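Local coordinates for sulfatase (Bacteroides fragilis CAG:558, PDB 6USS), which probably hydrolyses aryl sulfate esters as a calcium-dependent sulfatase of a human gut bacterium, at residues Pro343-Arg357 with Lys460-Lys472. The protein carries 1 engineered substitution. Sequence-based numbering, arbitrary orientation.
Sequences PLNSGKGSAYEGGVR and KELFNIPQDIGEK
Glu471 OE2 is gripped by a backbone amide and a water: Glu353 N donates to it over 2.6 Å in a nearly straight bond (167°), and the water, also 2.6 Å from OE2, links it to Asn345 N and Ile469 O. The amide meets the oxygen on its syn side, 22° out of the carboxylate plane. With CG anti to the carbonyl carbon (chi1 -68°) and the chain extended beyond it, Glu471 carries its carboxylate from the turn 468-471 to the backbone of Glu353, in a weakly bonded helical turn at about 353-356. The other oxygen, OE1, pairs with Lys450, which also bridges to Glu353 OE2 and so probably offsets the repulsion between the two glutamates.

Farther along, Tyr352 OH donates to the syn lone pair of Glu461 OE1 (2.6 Å), ring and carboxylate nearly coplanar; Tyr454 binds the same oxygen. Asn345 ND2 reaches Gly470 O only weakly, at 3.0 Å. On another flank Ile469 lays CG1 against Leu344 CD2 (3.7 Å) and CD1 over one face of the Arg357 guanidinium, whose NH2 forms a salt bridge with Glu353 OE1, an oxygen also bonded by Tyr83.

A charge-compensated polar core thus joins the largely buried loop that follows the calcium ligands Asp322 and Asn323 to the turn after edge strand 460-464 of the C-terminal four-stranded sheet, Tyr352-Glu461 reaching the strand itself; the Glu471 carboxylate takes the Glu353 amide directly and the Asn345 amide through water.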
# COMPACT_ATOMS: atom_id res chain seq x y z
N PRO A 343 7.60 -38.78 13.88
CA PRO A 343 7.61 -39.22 15.28
C PRO A 343 7.16 -38.17 16.28
O PRO A 343 7.28 -38.40 17.47
CB PRO A 343 9.08 -39.53 15.51
CG PRO A 343 9.76 -38.48 14.71
CD PRO A 343 8.95 -38.41 13.43
N LEU A 344 6.70 -37.00 15.83
CA LEU A 344 6.27 -36.01 16.80
C LEU A 344 4.86 -36.33 17.31
O LEU A 344 4.06 -36.95 16.61
CB LEU A 344 6.29 -34.60 16.19
CG LEU A 344 7.61 -34.21 15.55
CD1 LEU A 344 7.55 -32.76 15.13
CD2 LEU A 344 8.75 -34.45 16.53
N ASN A 345 4.57 -35.90 18.55
CA ASN A 345 3.28 -36.15 19.17
C ASN A 345 2.22 -35.15 18.69
O ASN A 345 2.42 -33.93 18.76
CB ASN A 345 3.41 -36.09 20.69
CG ASN A 345 2.30 -36.85 21.42
OD1 ASN A 345 1.17 -36.93 20.95
ND2 ASN A 345 2.64 -37.40 22.59
N SER A 346 1.11 -35.67 18.19
CA SER A 346 -0.09 -34.88 17.90
C SER A 346 0.24 -33.88 16.77
O SER A 346 1.01 -34.18 15.85
CB SER A 346 -0.61 -34.27 19.21
OG SER A 346 -1.74 -33.45 19.00
N GLY A 347 -0.34 -32.68 16.81
CA GLY A 347 -0.19 -31.76 15.71
C GLY A 347 -0.85 -30.42 15.96
O GLY A 347 -0.88 -29.95 17.10
N LYS A 348 -1.41 -29.84 14.90
CA LYS A 348 -1.97 -28.49 14.97
C LYS A 348 -2.87 -28.33 16.19
O LYS A 348 -3.71 -29.19 16.46
CB LYS A 348 -2.75 -28.17 13.70
CG LYS A 348 -3.40 -26.79 13.75
CD LYS A 348 -3.97 -26.40 12.44
CE LYS A 348 -4.43 -24.94 12.49
NZ LYS A 348 -4.93 -24.49 11.18
N GLY A 349 -2.66 -27.23 16.93
CA GLY A 349 -3.40 -26.96 18.14
C GLY A 349 -2.77 -27.50 19.41
O GLY A 349 -3.18 -27.10 20.51
N SER A 350 -1.78 -28.39 19.30
CA SER A 350 -1.13 -29.01 20.44
C SER A 350 0.10 -28.23 20.86
O SER A 350 0.82 -27.67 20.03
CB SER A 350 -0.71 -30.45 20.14
OG SER A 350 -0.31 -31.09 21.34
N ALA A 351 0.36 -28.22 22.16
CA ALA A 351 1.63 -27.72 22.64
C ALA A 351 2.74 -28.75 22.50
O ALA A 351 3.91 -28.41 22.70
CB ALA A 351 1.50 -27.26 24.10
N TYR A 352 2.40 -30.00 22.16
CA TYR A 352 3.39 -31.02 21.85
C TYR A 352 4.18 -30.62 20.60
O TYR A 352 3.80 -29.72 19.85
CB TYR A 352 2.70 -32.37 21.64
CG TYR A 352 2.19 -33.00 22.91
CD1 TYR A 352 2.61 -32.52 24.15
CD2 TYR A 352 1.26 -34.05 22.89
CE1 TYR A 352 2.15 -33.08 25.33
CE2 TYR A 352 0.80 -34.61 24.08
CZ TYR A 352 1.25 -34.12 25.30
OH TYR A 352 0.82 -34.65 26.49
N GLU A 353 5.31 -31.31 20.37
CA GLU A 353 6.19 -30.96 19.25
C GLU A 353 5.47 -31.06 17.91
O GLU A 353 5.82 -30.34 16.96
CB GLU A 353 7.42 -31.86 19.23
CG GLU A 353 8.29 -31.73 20.47
CD GLU A 353 9.12 -30.44 20.48
OE1 GLU A 353 10.16 -30.39 19.78
OE2 GLU A 353 8.71 -29.49 21.18
N GLY A 354 4.47 -31.94 17.81
CA GLY A 354 3.73 -32.06 16.57
C GLY A 354 2.99 -30.79 16.20
O GLY A 354 2.71 -30.56 15.02
N GLY A 355 2.66 -29.96 17.19
CA GLY A 355 1.98 -28.71 16.94
C GLY A 355 2.89 -27.52 16.65
O GLY A 355 2.43 -26.52 16.10
N VAL A 356 4.17 -27.61 17.02
CA VAL A 356 5.03 -26.43 17.02
C VAL A 356 6.36 -26.63 16.31
O VAL A 356 7.00 -25.63 15.92
CB VAL A 356 5.27 -25.92 18.46
CG1 VAL A 356 3.97 -25.42 19.06
CG2 VAL A 356 5.90 -27.01 19.33
N ARG A 357 6.87 -27.85 16.08
CA ARG A 357 8.13 -28.01 15.37
C ARG A 357 7.89 -28.00 13.86
O ARG A 357 7.19 -28.86 13.34
CB ARG A 357 8.84 -29.30 15.80
CG ARG A 357 10.35 -29.16 15.67
CD ARG A 357 11.08 -30.49 15.66
NE ARG A 357 11.19 -31.05 16.99
CZ ARG A 357 12.33 -31.43 17.56
NH1 ARG A 357 13.47 -31.31 16.88
NH2 ARG A 357 12.33 -31.94 18.79
N LYS A 460 0.79 -30.74 35.08
CA LYS A 460 2.07 -30.37 34.51
C LYS A 460 2.74 -31.59 33.88
O LYS A 460 2.65 -32.70 34.41
CB LYS A 460 2.98 -29.74 35.56
CG LYS A 460 2.46 -28.40 36.13
CD LYS A 460 3.47 -27.76 37.10
CE LYS A 460 3.02 -26.39 37.59
NZ LYS A 460 3.44 -26.11 38.99
N GLU A 461 3.38 -31.39 32.72
CA GLU A 461 4.12 -32.43 32.01
C GLU A 461 5.53 -31.91 31.72
O GLU A 461 5.71 -30.77 31.27
CB GLU A 461 3.44 -32.84 30.70
CG GLU A 461 2.13 -33.56 30.91
CD GLU A 461 1.48 -34.01 29.61
OE1 GLU A 461 1.73 -33.38 28.56
OE2 GLU A 461 0.71 -35.00 29.64
N LEU A 462 6.53 -32.74 32.01
CA LEU A 462 7.92 -32.38 31.80
C LEU A 462 8.54 -33.41 30.87
O LEU A 462 8.48 -34.61 31.16
CB LEU A 462 8.67 -32.32 33.13
CG LEU A 462 10.17 -32.00 33.04
CD1 LEU A 462 10.36 -30.59 32.61
CD2 LEU A 462 10.85 -32.22 34.37
N PHE A 463 9.09 -32.96 29.75
CA PHE A 463 9.70 -33.87 28.79
C PHE A 463 11.13 -33.46 28.51
O PHE A 463 11.45 -32.27 28.43
CB PHE A 463 8.92 -33.92 27.47
CG PHE A 463 7.48 -34.35 27.61
CD1 PHE A 463 7.15 -35.70 27.74
CD2 PHE A 463 6.45 -33.42 27.59
CE1 PHE A 463 5.82 -36.09 27.87
CE2 PHE A 463 5.12 -33.81 27.71
CZ PHE A 463 4.81 -35.14 27.85
N ASN A 464 11.99 -34.47 28.37
CA ASN A 464 13.33 -34.29 27.84
C ASN A 464 13.23 -34.48 26.34
O ASN A 464 13.24 -35.60 25.84
CB ASN A 464 14.30 -35.30 28.45
CG ASN A 464 15.74 -34.88 28.27
OD1 ASN A 464 16.26 -34.85 27.16
ND2 ASN A 464 16.39 -34.53 29.37
N ILE A 465 13.15 -33.36 25.60
CA ILE A 465 12.90 -33.43 24.16
C ILE A 465 13.98 -34.21 23.42
O ILE A 465 13.64 -35.11 22.64
CB ILE A 465 12.66 -32.02 23.60
CG1 ILE A 465 11.41 -31.39 24.24
CG2 ILE A 465 12.56 -32.05 22.07
CD1 ILE A 465 10.10 -32.10 23.95
N PRO A 466 15.28 -33.95 23.63
CA PRO A 466 16.29 -34.73 22.87
C PRO A 466 16.29 -36.22 23.20
O PRO A 466 16.72 -37.03 22.38
CB PRO A 466 17.62 -34.06 23.25
CG PRO A 466 17.23 -32.69 23.74
CD PRO A 466 15.92 -32.90 24.43
N GLN A 467 15.81 -36.60 24.38
CA GLN A 467 15.68 -38.01 24.73
C GLN A 467 14.31 -38.60 24.41
O GLN A 467 14.18 -39.83 24.37
CB GLN A 467 15.93 -38.23 26.22
CG GLN A 467 17.38 -38.20 26.62
CD GLN A 467 17.53 -38.19 28.13
OE1 GLN A 467 16.74 -38.82 28.85
NE2 GLN A 467 18.54 -37.46 28.63
N ASP A 468 13.29 -37.77 24.20
CA ASP A 468 11.92 -38.25 24.08
C ASP A 468 11.19 -37.40 23.05
O ASP A 468 10.30 -36.61 23.36
CB ASP A 468 11.22 -38.22 25.44
CG ASP A 468 9.80 -38.70 25.38
OD1 ASP A 468 9.43 -39.41 24.42
OD2 ASP A 468 9.04 -38.35 26.31
N ILE A 469 11.55 -37.58 21.78
CA ILE A 469 11.04 -36.68 20.75
C ILE A 469 9.53 -36.82 20.61
O ILE A 469 8.84 -35.86 20.28
CB ILE A 469 11.77 -36.91 19.42
CG1 ILE A 469 11.66 -35.70 18.52
CG2 ILE A 469 11.25 -38.16 18.69
CD1 ILE A 469 12.18 -35.96 17.11
N GLY A 470 8.98 -38.01 20.91
CA GLY A 470 7.56 -38.26 20.83
C GLY A 470 6.77 -37.81 22.03
O GLY A 470 5.54 -37.97 22.06
N GLU A 471 7.44 -37.24 23.03
CA GLU A 471 6.81 -36.79 24.28
C GLU A 471 5.92 -37.89 24.87
O GLU A 471 4.75 -37.68 25.18
CB GLU A 471 6.07 -35.48 24.06
CG GLU A 471 7.04 -34.34 23.79
CD GLU A 471 6.38 -33.08 23.27
OE1 GLU A 471 6.51 -32.01 23.92
OE2 GLU A 471 5.73 -33.15 22.20
N LYS A 472 6.50 -39.09 25.01
CA LYS A 472 5.81 -40.25 25.55
C LYS A 472 5.99 -40.42 27.05
O LYS A 472 5.19 -41.14 27.67
CB LYS A 472 6.31 -41.54 24.88
CG LYS A 472 6.03 -41.69 23.39
CD LYS A 472 6.75 -42.93 22.87
CE LYS A 472 7.22 -42.76 21.43
NZ LYS A 472 6.44 -43.62 20.49
O HOH W 1 6.39 -34.92 20.41
O HOH W 2 1.95 -37.63 26.62